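Local coordinates for LPG0439 HIT-related domain-containing protein (Legionella pneumophila subsp. pneumophila, PDB 5L0L) that is of unknown function but carries a HIT-related domain, which suggests, without proof, a nucleotide hydrolase or transferase activity in a membrane protein, at residues N33-L41 with I51-G59; L79-T87 with S125-G133. One frame throughout, in Å; residues are numbered along the deposited sequence.

Contact 1: residues N33-L41 with I51-G59; sequences NKYHYSVIL and IIIRYLNEG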
loop_
_atom_site.group_PDB
_atom_site.type_symbol
_atom_site.label_atom_id
_atom_site.label_comp_id
_atom_site.label_asym_id
_atom_site.label_seq_id
_atom_site.Cartn_x
_atom_site.Cartn_y
_atom_site.Cartn_z
ATOM N N ASN A 33 1.611 6.113 21.699
ATOM C CA ASN A 33 1.306 7.333 22.439
ATOM C C ASN A 33 1.889 8.654 21.907
ATOM O O ASN A 33 2.102 9.601 22.665
ATOM C CB ASN A 33 1.672 7.125 23.931
ATOM C CG ASN A 33 0.657 7.748 24.862
ATOM O OD1 ASN A 33 -0.564 7.662 24.631
ATOM N ND2 ASN A 33 1.140 8.377 25.936
ATOM N N LYS A 34 2.099 8.736 20.605
ATOM C CA LYS A 34 2.845 9.827 20.022
ATOM C C LYS A 34 2.383 10.252 18.621
ATOM O O LYS A 34 2.265 11.446 18.349
ATOM C CB LYS A 34 4.322 9.437 19.976
ATOM C CG LYS A 34 5.242 10.595 19.644
ATOM C CD LYS A 34 6.722 10.223 19.709
ATOM C CE LYS A 34 7.546 11.224 18.904
ATOM N NZ LYS A 34 8.998 10.901 18.916
ATOM N N TYR A 35 2.186 9.289 17.724
ATOM C CA TYR A 35 1.870 9.617 16.322
ATOM C C TYR A 35 0.367 9.503 16.103
ATOM O O TYR A 35 -0.223 8.458 16.409
ATOM C CB TYR A 35 2.647 8.716 15.375
ATOM C CG TYR A 35 4.148 8.837 15.559
ATOM C CD1 TYR A 35 4.869 9.889 14.985
ATOM C CD2 TYR A 35 4.843 7.918 16.350
ATOM C CE1 TYR A 35 6.251 10.010 15.174
ATOM C CE2 TYR A 35 6.227 8.027 16.542
ATOM C CZ TYR A 35 6.920 9.073 15.960
ATOM O OH TYR A 35 8.282 9.167 16.170
ATOM N N HIS A 36 -0.239 10.583 15.621
ATOM C CA HIS A 36 -1.707 10.672 15.493
ATOM C C HIS A 36 -2.111 10.564 14.018
ATOM O O HIS A 36 -1.544 11.274 13.170
ATOM C CB HIS A 36 -2.208 12.014 16.012
ATOM C CG HIS A 36 -1.764 12.327 17.403
ATOM N ND1 HIS A 36 -2.190 11.604 18.496
ATOM C CD2 HIS A 36 -0.913 13.272 17.879
ATOM C CE1 HIS A 36 -1.614 12.089 19.590
ATOM N NE2 HIS A 36 -0.840 13.100 19.242
ATOM N N TYR A 37 -3.107 9.734 13.738
ATOM C CA TYR A 37 -3.597 9.464 12.367
ATOM C C TYR A 37 -5.119 9.573 12.303
ATOM O O TYR A 37 -5.795 9.219 13.273
ATOM C CB TYR A 37 -3.176 8.053 11.923
ATOM C CG TYR A 37 -1.679 7.852 11.932
ATOM C CD1 TYR A 37 -1.024 7.481 13.097
ATOM C CD2 TYR A 37 -0.919 8.077 10.789
ATOM C CE1 TYR A 37 0.352 7.308 13.135
ATOM C CE2 TYR A 37 0.467 7.918 10.817
ATOM C CZ TYR A 37 1.095 7.559 12.002
ATOM O OH TYR A 37 2.460 7.413 12.031
ATOM N N SER A 38 -5.657 10.098 11.203
ATOM C CA SER A 38 -7.089 10.116 10.942
ATOM C C SER A 38 -7.468 9.045 9.930
ATOM O O SER A 38 -6.681 8.723 9.045
ATOM C CB SER A 38 -7.564 11.471 10.417
ATOM O OG SER A 38 -7.014 11.768 9.173
ATOM N N VAL A 39 -8.631 8.456 10.122
ATOM C CA VAL A 39 -9.237 7.531 9.200
ATOM C C VAL A 39 -10.580 8.126 8.794
ATOM O O VAL A 39 -11.456 8.325 9.647
ATOM C CB VAL A 39 -9.430 6.146 9.836
ATOM C CG1 VAL A 39 -10.136 5.222 8.864
ATOM C CG2 VAL A 39 -8.071 5.584 10.327
ATOM N N ILE A 40 -10.761 8.424 7.501
ATOM C CA ILE A 40 -12.008 9.012 7.008
ATOM C C ILE A 40 -12.469 8.275 5.753
ATOM O O ILE A 40 -11.646 7.711 5.021
ATOM C CB ILE A 40 -11.877 10.552 6.721
ATOM C CG1 ILE A 40 -11.101 10.823 5.432
ATOM C CG2 ILE A 40 -11.202 11.278 7.893
ATOM C CD1 ILE A 40 -11.049 12.287 5.049
ATOM N N LEU A 41 -13.771 8.267 5.486
ATOM C CA LEU A 41 -14.228 7.839 4.162
ATOM C C LEU A 41 -13.836 8.928 3.153
ATOM O O LEU A 41 -13.875 10.132 3.463
ATOM C CB LEU A 41 -15.733 7.566 4.109
ATOM C CG LEU A 41 -16.186 6.282 4.766
ATOM C CD1 LEU A 41 -17.699 6.335 4.944
ATOM C CD2 LEU A 41 -15.800 5.051 3.938
ATOM N N ILE A 51 -11.388 4.489 1.983
ATOM C CA ILE A 51 -10.965 5.344 3.088
ATOM C C ILE A 51 -9.614 5.986 2.786
ATOM O O ILE A 51 -8.867 5.525 1.919
ATOM C CB ILE A 51 -10.881 4.595 4.429
ATOM C CG1 ILE A 51 -9.865 3.463 4.352
ATOM C CG2 ILE A 51 -12.277 4.144 4.864
ATOM C CD1 ILE A 51 -9.530 2.832 5.684
ATOM N N ILE A 52 -9.342 7.077 3.484
ATOM C CA ILE A 52 -8.008 7.704 3.506
ATOM C C ILE A 52 -7.508 7.607 4.945
ATOM O O ILE A 52 -8.229 7.945 5.891
ATOM C CB ILE A 52 -8.071 9.171 3.097
ATOM C CG1 ILE A 52 -8.707 9.325 1.706
ATOM C CG2 ILE A 52 -6.670 9.812 3.124
ATOM C CD1 ILE A 52 -9.128 10.750 1.381
ATOM N N ILE A 53 -6.287 7.122 5.103
ATOM C CA ILE A 53 -5.615 7.067 6.377
ATOM C C ILE A 53 -4.509 8.091 6.255
ATOM O O ILE A 53 -3.681 7.995 5.325
ATOM C CB ILE A 53 -5.012 5.678 6.636
ATOM C CG1 ILE A 53 -6.118 4.622 6.583
ATOM C CG2 ILE A 53 -4.249 5.678 7.978
ATOM C CD1 ILE A 53 -5.634 3.202 6.813
ATOM N N ARG A 54 -4.529 9.083 7.155
ATOM C CA ARG A 54 -3.669 10.241 7.047
ATOM C C ARG A 54 -2.944 10.550 8.356
ATOM O O ARG A 54 -3.529 10.496 9.438
ATOM C CB ARG A 54 -4.481 11.451 6.560
ATOM C CG ARG A 54 -3.751 12.792 6.590
ATOM C CD ARG A 54 -3.985 13.489 7.896
ATOM N NE ARG A 54 -3.434 14.857 7.939
ATOM C CZ ARG A 54 -4.108 15.979 7.645
ATOM N NH1 ARG A 54 -5.386 15.968 7.258
ATOM N NH2 ARG A 54 -3.481 17.133 7.753
ATOM N N TYR A 55 -1.663 10.873 8.235
ATOM C CA TYR A 55 -0.863 11.247 9.395
ATOM C C TYR A 55 -1.151 12.709 9.696
ATOM O O TYR A 55 -0.924 13.568 8.842
ATOM C CB TYR A 55 0.617 11.073 9.046
ATOM C CG TYR A 55 1.587 11.569 10.086
ATOM C CD1 TYR A 55 1.443 11.230 11.424
ATOM C CD2 TYR A 55 2.697 12.335 9.707
ATOM C CE1 TYR A 55 2.365 11.693 12.383
ATOM C CE2 TYR A 55 3.624 12.780 10.654
ATOM C CZ TYR A 55 3.431 12.470 11.989
ATOM O OH TYR A 55 4.372 12.902 12.943
ATOM N N LEU A 56 -1.645 12.974 10.897
ATOM C CA LEU A 56 -1.968 14.326 11.336
ATOM C C LEU A 56 -0.731 15.051 11.871
ATOM O O LEU A 56 -0.351 16.092 11.361
ATOM C CB LEU A 56 -3.057 14.284 12.424
ATOM C CG LEU A 56 -4.405 13.706 12.024
ATOM C CD1 LEU A 56 -5.251 13.317 13.250
ATOM C CD2 LEU A 56 -5.138 14.711 11.158
ATOM N N ASN A 57 -0.136 14.486 12.904
ATOM C CA ASN A 57 0.963 15.132 13.622
ATOM C C ASN A 57 1.535 14.226 14.693
ATOM O O ASN A 57 0.973 13.178 15.017
ATOM C CB ASN A 57 0.462 16.433 14.290
ATOM C CG ASN A 57 -0.511 16.168 15.417
ATOM O OD1 ASN A 57 -1.543 15.530 15.237
ATOM N ND2 ASN A 57 -0.197 16.675 16.591
ATOM N N GLU A 58 2.634 14.689 15.287
ATOM C CA GLU A 58 3.311 14.003 16.373
ATOM C C GLU A 58 3.200 14.900 17.619
ATOM O O GLU A 58 3.338 16.118 17.505
ATOM C CB GLU A 58 4.771 13.764 15.969
ATOM C CG GLU A 58 5.699 13.358 17.084
ATOM C CD GLU A 58 6.223 14.537 17.897
ATOM O OE1 GLU A 58 6.627 15.556 17.272
ATOM O OE2 GLU A 58 6.223 14.436 19.149
ATOM N N GLY A 59 2.940 14.308 18.783
ATOM C CA GLY A 59 2.894 15.056 20.052
ATOM C C GLY A 59 1.906 16.208 19.941
ATOM O O GLY A 59 0.748 15.991 19.584
HETATM O O HOH W 1 -7.807 10.721 6.822
#
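Tyr-37 and Tyr-55 form a non-hydrogen-bonded pair of two antiparallel strands. Their rings meet obliquely, centroids 5.2 Å apart and planes at 39°. Tyr-55 CD1 lies over one face of the Tyr-37 ring, 3.5 Å from Tyr-37 CE2. CG of Tyr-55 is anti to the backbone N (chi1 173°), which carries the ring along the strand to Tyr-35. Tyr-55 OH sits at the edge of the Tyr-35 ring, 3.7 Å from Tyr-35 CD1. Both Tyr-37 OH and Tyr-55 OH bond to Glu-75 of helix 73-92. At the open end, Lys-34 CE packs on Glu-58 CG at 3.4 Å.

On the other face, His-36 CD2 lies beside the amide of Asn-57, ring and amide planes 29° apart. His-36 ND1 is held by Thr-30, while NE2 makes a weak bond to Gly-59 O. Further along, water 1 joins Ser-38 OG to Ile-52 O. Arg-54 NE reaches Tyr-55 O, one residue on, at 3.0 Å from above the carbonyl plane, and NH2 bonds to Ser-16 O. Leu-56 N and Asn-57 O both bond to His-36. This is a classic beta bulge in an antiparallel hairpin, part of the central sheet of a HIT-like fold.

Contact 2: residues L79-T87 with S125-G133; sequences LNDVASLMT and SMLHLHMWG. With SO4 (sulfate ion), chain C.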
loop_
_atom_site.group_PDB
_atom_site.type_symbol
_atom_site.label_atom_id
_atom_site.label_comp_id
_atom_site.label_asym_id
_atom_site.label_seq_id
_atom_site.Cartn_x
_atom_site.Cartn_y
_atom_site.Cartn_z
ATOM N N LEU A 79 1.734 4.825 10.125
ATOM C CA LEU A 79 0.722 4.802 9.036
ATOM C C LEU A 79 0.411 3.365 8.670
ATOM O O LEU A 79 -0.747 2.963 8.559
ATOM C CB LEU A 79 1.218 5.567 7.807
ATOM C CG LEU A 79 0.153 5.792 6.728
ATOM C CD1 LEU A 79 -0.794 6.889 7.150
ATOM C CD2 LEU A 79 0.735 6.149 5.386
ATOM N N ASN A 80 1.458 2.589 8.457
ATOM C CA ASN A 80 1.308 1.198 8.057
ATOM C C ASN A 80 0.686 0.318 9.135
ATOM O O ASN A 80 -0.002 -0.634 8.814
ATOM C CB ASN A 80 2.657 0.643 7.587
ATOM C CG ASN A 80 3.076 1.219 6.243
ATOM O OD1 ASN A 80 2.455 2.140 5.720
ATOM N ND2 ASN A 80 4.090 0.645 5.645
ATOM N N ASP A 81 0.941 0.627 10.409
ATOM C CA ASP A 81 0.255 -0.085 11.505
ATOM C C ASP A 81 -1.252 0.217 11.495
ATOM O O ASP A 81 -2.078 -0.685 11.676
ATOM C CB ASP A 81 0.833 0.316 12.873
ATOM C CG ASP A 81 2.188 -0.309 13.170
ATOM O OD1 ASP A 81 2.654 -1.247 12.471
ATOM O OD2 ASP A 81 2.817 0.146 14.181
ATOM N N VAL A 82 -1.606 1.492 11.348
ATOM C CA VAL A 82 -3.019 1.879 11.274
ATOM C C VAL A 82 -3.683 1.207 10.052
ATOM O O VAL A 82 -4.833 0.701 10.136
ATOM C CB VAL A 82 -3.192 3.401 11.234
ATOM C CG1 VAL A 82 -4.665 3.769 11.043
ATOM C CG2 VAL A 82 -2.681 4.027 12.527
ATOM N N ALA A 83 -2.956 1.159 8.923
ATOM C CA ALA A 83 -3.421 0.387 7.769
ATOM C C ALA A 83 -3.670 -1.091 8.114
ATOM O O ALA A 83 -4.722 -1.638 7.780
ATOM C CB ALA A 83 -2.486 0.557 6.567
ATOM N N SER A 84 -2.735 -1.731 8.813
ATOM C CA SER A 84 -2.905 -3.137 9.213
ATOM C C SER A 84 -4.183 -3.340 10.024
ATOM O O SER A 84 -4.930 -4.302 9.780
ATOM C CB SER A 84 -1.697 -3.611 10.015
ATOM O OG SER A 84 -0.525 -3.543 9.212
ATOM N N LEU A 85 -4.445 -2.427 10.955
ATOM C CA LEU A 85 -5.693 -2.440 11.751
ATOM C C LEU A 85 -6.925 -2.339 10.830
ATOM O O LEU A 85 -7.829 -3.160 10.889
ATOM C CB LEU A 85 -5.702 -1.279 12.759
ATOM C CG LEU A 85 -7.028 -0.987 13.473
ATOM C CD1 LEU A 85 -7.489 -2.206 14.218
ATOM C CD2 LEU A 85 -6.909 0.211 14.417
HETATM N N MSE A 86 -6.929 -1.328 9.958
HETATM C CA MSE A 86 -8.094 -1.092 9.108
HETATM C C MSE A 86 -8.364 -2.206 8.139
HETATM O O MSE A 86 -9.516 -2.402 7.756
HETATM C CB MSE A 86 -8.054 0.250 8.375
HETATM C CG MSE A 86 -8.055 1.459 9.290
HETATM SE SE MSE A 86 -9.575 1.488 10.548
HETATM C CE MSE A 86 -11.017 1.356 9.251
ATOM N N THR A 87 -7.336 -2.955 7.702
ATOM C CA THR A 87 -7.613 -4.112 6.845
ATOM C C THR A 87 -8.649 -5.094 7.443
ATOM O O THR A 87 -9.418 -5.715 6.701
ATOM C CB THR A 87 -6.370 -4.944 6.477
ATOM O OG1 THR A 87 -5.827 -5.561 7.657
ATOM C CG2 THR A 87 -5.302 -4.082 5.749
ATOM N N SER A 125 1.429 18.069 0.322
ATOM C CA SER A 125 1.831 16.691 0.427
ATOM C C SER A 125 1.720 16.284 1.901
ATOM O O SER A 125 2.311 16.929 2.782
ATOM C CB SER A 125 3.246 16.492 -0.109
ATOM O OG SER A 125 3.738 15.192 0.172
HETATM N N MSE A 126 0.923 15.243 2.150
HETATM C CA MSE A 126 0.709 14.681 3.479
HETATM C C MSE A 126 1.068 13.229 3.432
HETATM O O MSE A 126 0.942 12.583 2.370
HETATM C CB MSE A 126 -0.768 14.772 3.847
HETATM C CG MSE A 126 -1.287 16.183 3.893
HETATM SE SE MSE A 126 -3.259 16.032 4.138
HETATM C CE MSE A 126 -3.699 16.363 2.280
ATOM N N LEU A 127 1.518 12.666 4.541
ATOM C CA LEU A 127 1.749 11.212 4.602
ATOM C C LEU A 127 0.372 10.540 4.724
ATOM O O LEU A 127 -0.339 10.754 5.682
ATOM C CB LEU A 127 2.622 10.837 5.781
ATOM C CG LEU A 127 2.892 9.349 6.024
ATOM C CD1 LEU A 127 3.631 8.723 4.865
ATOM C CD2 LEU A 127 3.635 9.176 7.342
ATOM N N HIS A 128 -0.011 9.788 3.704
ATOM C CA HIS A 128 -1.373 9.223 3.678
ATOM C C HIS A 128 -1.447 8.089 2.705
ATOM O O HIS A 128 -0.642 8.020 1.775
ATOM C CB HIS A 128 -2.437 10.299 3.353
ATOM C CG HIS A 128 -2.463 10.738 1.918
ATOM N ND1 HIS A 128 -1.433 11.445 1.326
ATOM C CD2 HIS A 128 -3.375 10.520 0.939
ATOM C CE1 HIS A 128 -1.737 11.695 0.063
ATOM N NE2 HIS A 128 -2.912 11.136 -0.199
ATOM N N LEU A 129 -2.425 7.205 2.897
ATOM C CA LEU A 129 -2.667 6.154 1.945
ATOM C C LEU A 129 -4.159 5.896 1.805
ATOM O O LEU A 129 -4.961 6.359 2.614
ATOM C CB LEU A 129 -1.907 4.876 2.274
ATOM C CG LEU A 129 -2.160 4.085 3.551
ATOM C CD1 LEU A 129 -3.435 3.261 3.484
ATOM C CD2 LEU A 129 -0.974 3.168 3.822
ATOM N N HIS A 130 -4.484 5.175 0.746
ATOM C CA HIS A 130 -5.867 4.867 0.348
ATOM C C HIS A 130 -6.081 3.388 0.573
ATOM O O HIS A 130 -5.197 2.591 0.309
ATOM C CB HIS A 130 -6.063 5.144 -1.141
ATOM C CG HIS A 130 -5.745 6.541 -1.524
ATOM N ND1 HIS A 130 -6.643 7.564 -1.359
ATOM C CD2 HIS A 130 -4.598 7.102 -1.982
ATOM C CE1 HIS A 130 -6.064 8.706 -1.709
ATOM N NE2 HIS A 130 -4.839 8.441 -2.136
HETATM N N MSE A 131 -7.277 3.023 1.008
HETATM C CA MSE A 131 -7.639 1.610 1.196
HETATM C C MSE A 131 -9.089 1.435 0.741
HETATM O O MSE A 131 -9.909 2.377 0.849
HETATM C CB MSE A 131 -7.441 1.212 2.662
HETATM C CG MSE A 131 -7.775 -0.235 2.898
HETATM SE SE MSE A 131 -7.422 -0.804 4.765
HETATM C CE MSE A 131 -5.491 -0.514 4.792
ATOM N N TRP A 132 -9.397 0.275 0.173
ATOM C CA TRP A 132 -10.746 0.011 -0.336
ATOM C C TRP A 132 -10.957 -1.482 -0.412
ATOM O O TRP A 132 -10.013 -2.275 -0.163
ATOM C CB TRP A 132 -10.947 0.677 -1.719
ATOM C CG TRP A 132 -9.988 0.150 -2.737
ATOM C CD1 TRP A 132 -10.224 -0.833 -3.653
ATOM C CD2 TRP A 132 -8.622 0.563 -2.937
ATOM N NE1 TRP A 132 -9.083 -1.086 -4.386
ATOM C CE2 TRP A 132 -8.094 -0.238 -3.979
ATOM C CE3 TRP A 132 -7.791 1.522 -2.338
ATOM C CZ2 TRP A 132 -6.785 -0.101 -4.450
ATOM C CZ3 TRP A 132 -6.479 1.617 -2.768
ATOM C CH2 TRP A 132 -5.982 0.812 -3.805
ATOM N N GLY A 133 -12.186 -1.867 -0.703
ATOM C CA GLY A 133 -12.567 -3.295 -0.789
ATOM C C GLY A 133 -12.939 -3.685 -2.213
ATOM O O GLY A 133 -13.448 -2.844 -2.998
HETATM S S SO4 C . -3.131 10.833 -3.928
HETATM O O1 SO4 C . -3.893 11.544 -2.861
HETATM O O2 SO4 C . -2.329 11.906 -4.505
HETATM O O3 SO4 C . -2.457 9.815 -3.131
HETATM O O4 SO4 C . -4.300 10.439 -4.727
#
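Leu-79 CD2 enters between Leu-127 and Leu-129, 3.9 Å from Leu-127 CD1 and 3.8 Å from Leu-129 CD2. In each pair the leucines point in opposite senses. One turn on, Ala-83 offers only CB, and the selenomethionine Met-131 packs against it. Its chain runs extended from the backbone (chi1 -179°, chi2 177°) and bends only at chi3. That bend brings Met-131 CE to 3.7 Å from Ala-83 CB and against Thr-87 CG2. Met-131 SE lies 3.8 Å from Met-86 CB.

Helix 73-92 packs on one face of the antiparallel sheet; the axes of segments 79-87 and 128-133 run 16° apart, N-to-C the same way. Phe-99 of the second subunit meets Asn-80 and its Gln-76 meets Thr-87, which puts the helix at the interface. His-128 and His-130 recall the histidine motif of HIT proteins, but no catalytic role is established.

CB of His-128 points away from the helix. His-128 NE2 bonds to O1 and His-130 NE2 to O3 of a sulfate, each at 2.9 Å. The ion probably came from the crystallisation solution. His-128 ND1 gives its N-H to Met-126 O at 2.8 Å, fixing the ring's rotation. Backbone N atoms of Gly-103 and Asn-105 also bind the sulfate.

From the N terminus, strand 25-31 leads into strand 35-41. Contact 1 then closes a short loop by pairing 33-41 with 51-59 as a hairpin. The chain passes on into helix 73-92, where contact 2 opens. Contact 2 closes a longer loop, which includes strands 96-101, 107-110 and 115-118, when strand 128-134 comes under the helix. The two contacts are in series and neither nests in nor crosses the other. They still meet in space, because strand 128-134 lies beside strand 51-58, with backbone bonds probable between Ile-51 and Met-131 and between Ile-53 and Leu-129. Together they tie the hairpin and helix 73-92 to the same antiparallel sheet, through neighbouring strands 51-58 and 128-134.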